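Local coordinates for protein extracellular invertase (Aspergillus kawachii, PDB 5XH8) that hydrolyses sucrose and related beta-fructofuranosides and transfers fructosyl groups with high activity, probably building fructooligosaccharides such as 1-kestose, at residues A[263-275]-A[285-297]. Numbering follows the deposited sequence.
Sequences HGQIFTTIGTEGS and SIHDMLWVSGTVS. With NA (sodium ion), chain B.
Thr268 with Val292, Ile270 with Leu290 and Thr272 with Asp288 are antiparallel hydrogen-bonded pairs of a hairpin whose strands, 265-274 and 286-297, run at 159° to each other, their axes 4.7 Å apart at the closest. At its looped end Ser285 and Ile286 both face Gly274 in a classic beta bulge, with Ser285 N 2.9 Å from Gly274 O. Toward the other end, water 1 bridges Ile266 N and Gly294 O where the strands splay apart. Trp291 meets the Phe267 ring at its edge, Trp291 CZ3 lying 3.9 Å from Phe267 CE2, while Ser293 OG sits above one face near the rim and bonds to Asn307. On the same face of the sheet Met289, bent at chi2 and chi3, curls its CE back to 3.3 Å from Ile270 O. The hairpin supplies two central strands of an antiparallel blade in the GH32 beta-propeller, between strands 250-255 and 302-311. Across the sheet, Thr268 CG2 packs on Val292 CB, both side chains also touching Trp226 of strand 219-227. With Thr272 OG1 between the backbone N and the carbonyl carbon (chi1 78°), CG2 lies anti to that carbon and packs against Leu290 CD1 at 3.6 Å; OG1 bonds Arg242 O and accepts from water 2, which also donates to Ile286 O. The carbonyl O of His287 binds the sodium ion at 2.3 Å, alongside Gly315, Phe316, Ser318 and water 3. That water in turn accepts from Met289 N.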
loop_
_atom_site.group_PDB
_atom_site.type_symbol
_atom_site.label_atom_id
_atom_site.label_comp_id
_atom_site.label_asym_id
_atom_site.label_seq_id
_atom_site.Cartn_x
_atom_site.Cartn_y
_atom_site.Cartn_z
ATOM N N HIS A 263 -7.972 -34.655 1.967
ATOM C CA HIS A 263 -6.802 -35.539 1.830
ATOM C C HIS A 263 -6.651 -36.099 0.433
ATOM O O HIS A 263 -5.834 -36.989 0.224
ATOM C CB HIS A 263 -6.899 -36.700 2.840
ATOM C CG HIS A 263 -6.857 -36.251 4.266
ATOM N ND1 HIS A 263 -5.688 -35.854 4.883
ATOM C CD2 HIS A 263 -7.835 -36.130 5.192
ATOM C CE1 HIS A 263 -5.955 -35.490 6.128
ATOM N NE2 HIS A 263 -7.250 -35.650 6.337
ATOM N N GLY A 264 -7.420 -35.593 -0.534
ATOM C CA GLY A 264 -7.414 -36.142 -1.872
ATOM C C GLY A 264 -6.279 -35.609 -2.700
ATOM O O GLY A 264 -5.463 -34.829 -2.231
ATOM N N GLN A 265 -6.257 -36.042 -3.952
ATOM C CA GLN A 265 -5.376 -35.505 -4.992
ATOM C C GLN A 265 -5.612 -34.024 -5.258
ATOM O O GLN A 265 -6.751 -33.614 -5.366
ATOM C CB GLN A 265 -5.651 -36.207 -6.311
ATOM C CG GLN A 265 -4.519 -37.033 -6.828
ATOM C CD GLN A 265 -4.991 -37.808 -8.018
ATOM O OE1 GLN A 265 -4.819 -37.396 -9.163
ATOM N NE2 GLN A 265 -5.692 -38.876 -7.745
ATOM N N ILE A 266 -4.531 -33.284 -5.482
ATOM C CA ILE A 266 -4.576 -31.823 -5.573
ATOM C C ILE A 266 -4.652 -31.368 -7.042
ATOM O O ILE A 266 -3.874 -31.802 -7.905
ATOM C CB ILE A 266 -3.381 -31.190 -4.832
ATOM C CG1 ILE A 266 -3.553 -31.390 -3.326
ATOM C CG2 ILE A 266 -3.255 -29.693 -5.133
ATOM C CD1 ILE A 266 -2.289 -31.137 -2.512
ATOM N N PHE A 267 -5.605 -30.489 -7.301
ATOM C CA PHE A 267 -5.839 -29.921 -8.633
ATOM C C PHE A 267 -5.875 -28.395 -8.531
ATOM O O PHE A 267 -6.183 -27.849 -7.464
ATOM C CB PHE A 267 -7.198 -30.371 -9.158
ATOM C CG PHE A 267 -7.273 -31.822 -9.568
ATOM C CD1 PHE A 267 -7.486 -32.824 -8.619
ATOM C CD2 PHE A 267 -7.211 -32.178 -10.912
ATOM C CE1 PHE A 267 -7.602 -34.163 -9.006
ATOM C CE2 PHE A 267 -7.321 -33.515 -11.304
ATOM C CZ PHE A 267 -7.511 -34.504 -10.349
ATOM N N THR A 268 -5.590 -27.726 -9.643
ATOM C CA THR A 268 -5.829 -26.287 -9.763
ATOM C C THR A 268 -6.567 -26.022 -11.074
ATOM O O THR A 268 -6.369 -26.766 -12.051
ATOM C CB THR A 268 -4.514 -25.473 -9.689
ATOM O OG1 THR A 268 -4.782 -24.060 -9.804
ATOM C CG2 THR A 268 -3.519 -25.906 -10.777
ATOM N N THR A 269 -7.438 -25.014 -11.087
ATOM C CA THR A 269 -7.930 -24.435 -12.356
ATOM C C THR A 269 -7.344 -23.031 -12.533
ATOM O O THR A 269 -7.179 -22.294 -11.552
ATOM C CB THR A 269 -9.463 -24.448 -12.497
ATOM O OG1 THR A 269 -10.085 -23.647 -11.483
ATOM C CG2 THR A 269 -10.002 -25.882 -12.391
ATOM N N ILE A 270 -6.995 -22.693 -13.777
ATOM C CA ILE A 270 -6.399 -21.395 -14.094
ATOM C C ILE A 270 -6.853 -20.939 -15.441
ATOM O O ILE A 270 -7.111 -21.761 -16.307
ATOM C CB ILE A 270 -4.858 -21.427 -14.177
ATOM C CG1 ILE A 270 -4.370 -22.673 -14.934
ATOM C CG2 ILE A 270 -4.270 -21.407 -12.789
ATOM C CD1 ILE A 270 -2.974 -22.506 -15.460
ATOM N N GLY A 271 -6.931 -19.624 -15.604
ATOM C CA GLY A 271 -6.971 -19.001 -16.911
ATOM C C GLY A 271 -5.535 -18.722 -17.322
ATOM O O GLY A 271 -4.716 -18.319 -16.497
ATOM N N THR A 272 -5.217 -18.927 -18.594
ATOM C CA THR A 272 -3.925 -18.484 -19.114
ATOM C C THR A 272 -4.142 -17.474 -20.227
ATOM O O THR A 272 -5.030 -17.641 -21.069
ATOM C CB THR A 272 -3.028 -19.668 -19.594
ATOM O OG1 THR A 272 -3.446 -20.147 -20.872
ATOM C CG2 THR A 272 -3.061 -20.776 -18.613
ATOM N N GLU A 273 -3.328 -16.416 -20.202
ATOM C CA GLU A 273 -3.402 -15.326 -21.159
ATOM C C GLU A 273 -2.349 -15.549 -22.247
ATOM O O GLU A 273 -1.144 -15.432 -21.990
ATOM C CB GLU A 273 -3.173 -13.976 -20.477
ATOM C CG GLU A 273 -4.197 -13.637 -19.406
ATOM C CD GLU A 273 -4.181 -12.160 -19.067
ATOM O OE1 GLU A 273 -4.635 -11.356 -19.920
ATOM O OE2 GLU A 273 -3.664 -11.817 -17.983
ATOM N N GLY A 274 -2.834 -15.871 -23.448
ATOM C CA GLY A 274 -1.999 -16.159 -24.609
ATOM C C GLY A 274 -1.967 -15.072 -25.659
ATOM O O GLY A 274 -2.758 -14.105 -25.642
ATOM N N SER A 275 -1.031 -15.247 -26.582
ATOM C CA SER A 275 -0.764 -14.275 -27.627
ATOM C C SER A 275 -0.062 -14.967 -28.776
ATOM O O SER A 275 0.678 -15.908 -28.541
ATOM C CB SER A 275 0.167 -13.206 -27.080
ATOM O OG SER A 275 0.337 -12.137 -27.995
ATOM N N SER A 285 -4.934 -12.534 -26.799
ATOM C CA SER A 285 -5.677 -13.044 -27.970
ATOM C C SER A 285 -6.275 -14.394 -27.683
ATOM O O SER A 285 -7.278 -14.733 -28.285
ATOM C CB SER A 285 -4.795 -13.106 -29.229
ATOM O OG SER A 285 -3.638 -13.860 -28.938
ATOM N N ILE A 286 -5.689 -15.145 -26.749
ATOM C CA ILE A 286 -6.156 -16.493 -26.411
ATOM C C ILE A 286 -6.435 -16.588 -24.905
ATOM O O ILE A 286 -5.535 -16.375 -24.110
ATOM C CB ILE A 286 -5.085 -17.562 -26.803
ATOM C CG1 ILE A 286 -4.647 -17.414 -28.289
ATOM C CG2 ILE A 286 -5.596 -18.967 -26.535
ATOM C CD1 ILE A 286 -5.776 -17.602 -29.300
ATOM N N HIS A 287 -7.665 -16.945 -24.524
ATOM C CA HIS A 287 -8.012 -17.136 -23.114
ATOM C C HIS A 287 -8.302 -18.615 -22.889
ATOM O O HIS A 287 -9.426 -19.074 -23.123
ATOM C CB HIS A 287 -9.238 -16.267 -22.760
ATOM C CG HIS A 287 -8.981 -14.786 -22.779
ATOM N ND1 HIS A 287 -8.970 -14.041 -23.943
ATOM C CD2 HIS A 287 -8.753 -13.906 -21.772
ATOM C CE1 HIS A 287 -8.764 -12.767 -23.649
ATOM N NE2 HIS A 287 -8.604 -12.663 -22.340
ATOM N N ASP A 288 -7.298 -19.370 -22.442
ATOM C CA ASP A 288 -7.458 -20.809 -22.167
ATOM C C ASP A 288 -7.946 -21.085 -20.740
ATOM O O ASP A 288 -7.373 -20.547 -19.806
ATOM C CB ASP A 288 -6.128 -21.545 -22.351
ATOM C CG ASP A 288 -5.725 -21.702 -23.806
ATOM O OD1 ASP A 288 -6.589 -21.564 -24.714
ATOM O OD2 ASP A 288 -4.518 -21.964 -24.012
ATOM N N MET A 289 -8.978 -21.935 -20.595
ATOM C CA MET A 289 -9.586 -22.281 -19.312
ATOM C C MET A 289 -9.175 -23.700 -18.934
ATOM O O MET A 289 -9.848 -24.691 -19.286
ATOM C CB MET A 289 -11.105 -22.164 -19.358
ATOM C CG MET A 289 -11.799 -22.248 -18.000
ATOM S SD MET A 289 -11.096 -21.160 -16.736
ATOM C CE MET A 289 -10.274 -22.304 -15.623
ATOM N N LEU A 290 -8.060 -23.782 -18.218
ATOM C CA LEU A 290 -7.382 -25.062 -17.947
ATOM C C LEU A 290 -7.624 -25.633 -16.547
ATOM O O LEU A 290 -7.934 -24.899 -15.593
ATOM C CB LEU A 290 -5.879 -24.889 -18.171
ATOM C CG LEU A 290 -5.389 -24.287 -19.477
ATOM C CD1 LEU A 290 -3.865 -24.177 -19.482
ATOM C CD2 LEU A 290 -5.854 -25.119 -20.651
ATOM N N TRP A 291 -7.504 -26.961 -16.451
ATOM C CA TRP A 291 -7.356 -27.681 -15.177
ATOM C C TRP A 291 -6.023 -28.431 -15.205
ATOM O O TRP A 291 -5.492 -28.748 -16.287
ATOM C CB TRP A 291 -8.524 -28.642 -14.897
ATOM C CG TRP A 291 -8.595 -29.848 -15.839
ATOM C CD1 TRP A 291 -9.372 -29.957 -16.948
ATOM C CD2 TRP A 291 -7.862 -31.086 -15.737
ATOM N NE1 TRP A 291 -9.188 -31.179 -17.550
ATOM C CE2 TRP A 291 -8.268 -31.900 -16.835
ATOM C CE3 TRP A 291 -6.911 -31.593 -14.826
ATOM C CZ2 TRP A 291 -7.742 -33.200 -17.068
ATOM C CZ3 TRP A 291 -6.377 -32.902 -15.058
ATOM C CH2 TRP A 291 -6.799 -33.676 -16.178
ATOM N N VAL A 292 -5.469 -28.675 -14.017
ATOM C CA VAL A 292 -4.146 -29.305 -13.875
ATOM C C VAL A 292 -4.125 -30.138 -12.620
ATOM O O VAL A 292 -4.522 -29.657 -11.552
ATOM C CB VAL A 292 -2.999 -28.281 -13.757
ATOM C CG1 VAL A 292 -1.636 -28.975 -13.861
ATOM C CG2 VAL A 292 -3.106 -27.215 -14.827
ATOM N N SER A 293 -3.668 -31.388 -12.766
ATOM C CA SER A 293 -3.446 -32.299 -11.638
ATOM C C SER A 293 -1.971 -32.262 -11.312
ATOM O O SER A 293 -1.154 -32.124 -12.203
ATOM C CB SER A 293 -3.832 -33.739 -12.026
ATOM O OG SER A 293 -3.557 -34.635 -10.959
ATOM N N GLY A 294 -1.622 -32.382 -10.045
ATOM C CA GLY A 294 -0.229 -32.419 -9.676
ATOM C C GLY A 294 0.053 -32.971 -8.305
ATOM O O GLY A 294 -0.841 -33.078 -7.456
ATOM N N THR A 295 1.318 -33.327 -8.095
ATOM C CA THR A 295 1.765 -33.808 -6.792
ATOM C C THR A 295 2.482 -32.654 -6.134
ATOM O O THR A 295 3.055 -31.794 -6.805
ATOM C CB THR A 295 2.704 -35.037 -6.901
ATOM O OG1 THR A 295 3.814 -34.711 -7.739
ATOM C CG2 THR A 295 1.969 -36.269 -7.493
ATOM N N VAL A 296 2.456 -32.652 -4.813
ATOM C CA VAL A 296 3.068 -31.615 -4.038
ATOM C C VAL A 296 4.205 -32.210 -3.230
ATOM O O VAL A 296 3.987 -33.103 -2.441
ATOM C CB VAL A 296 2.033 -30.971 -3.108
ATOM C CG1 VAL A 296 2.664 -29.841 -2.320
ATOM C CG2 VAL A 296 0.878 -30.425 -3.940
ATOM N N SER A 297 5.407 -31.691 -3.428
ATOM C CA SER A 297 6.594 -32.106 -2.678
ATOM C C SER A 297 7.227 -30.894 -2.002
ATOM O O SER A 297 6.870 -29.753 -2.295
ATOM C CB SER A 297 7.605 -32.708 -3.635
ATOM O OG SER A 297 7.981 -31.740 -4.596
HETATM NA NA NA B . -11.454 -20.019 -23.436
HETATM O O HOH W 1 -1.855 -34.376 -5.467
HETATM O O HOH W 2 -3.800 -19.012 -23.438
HETATM O O HOH W 3 -10.731 -22.271 -22.941
#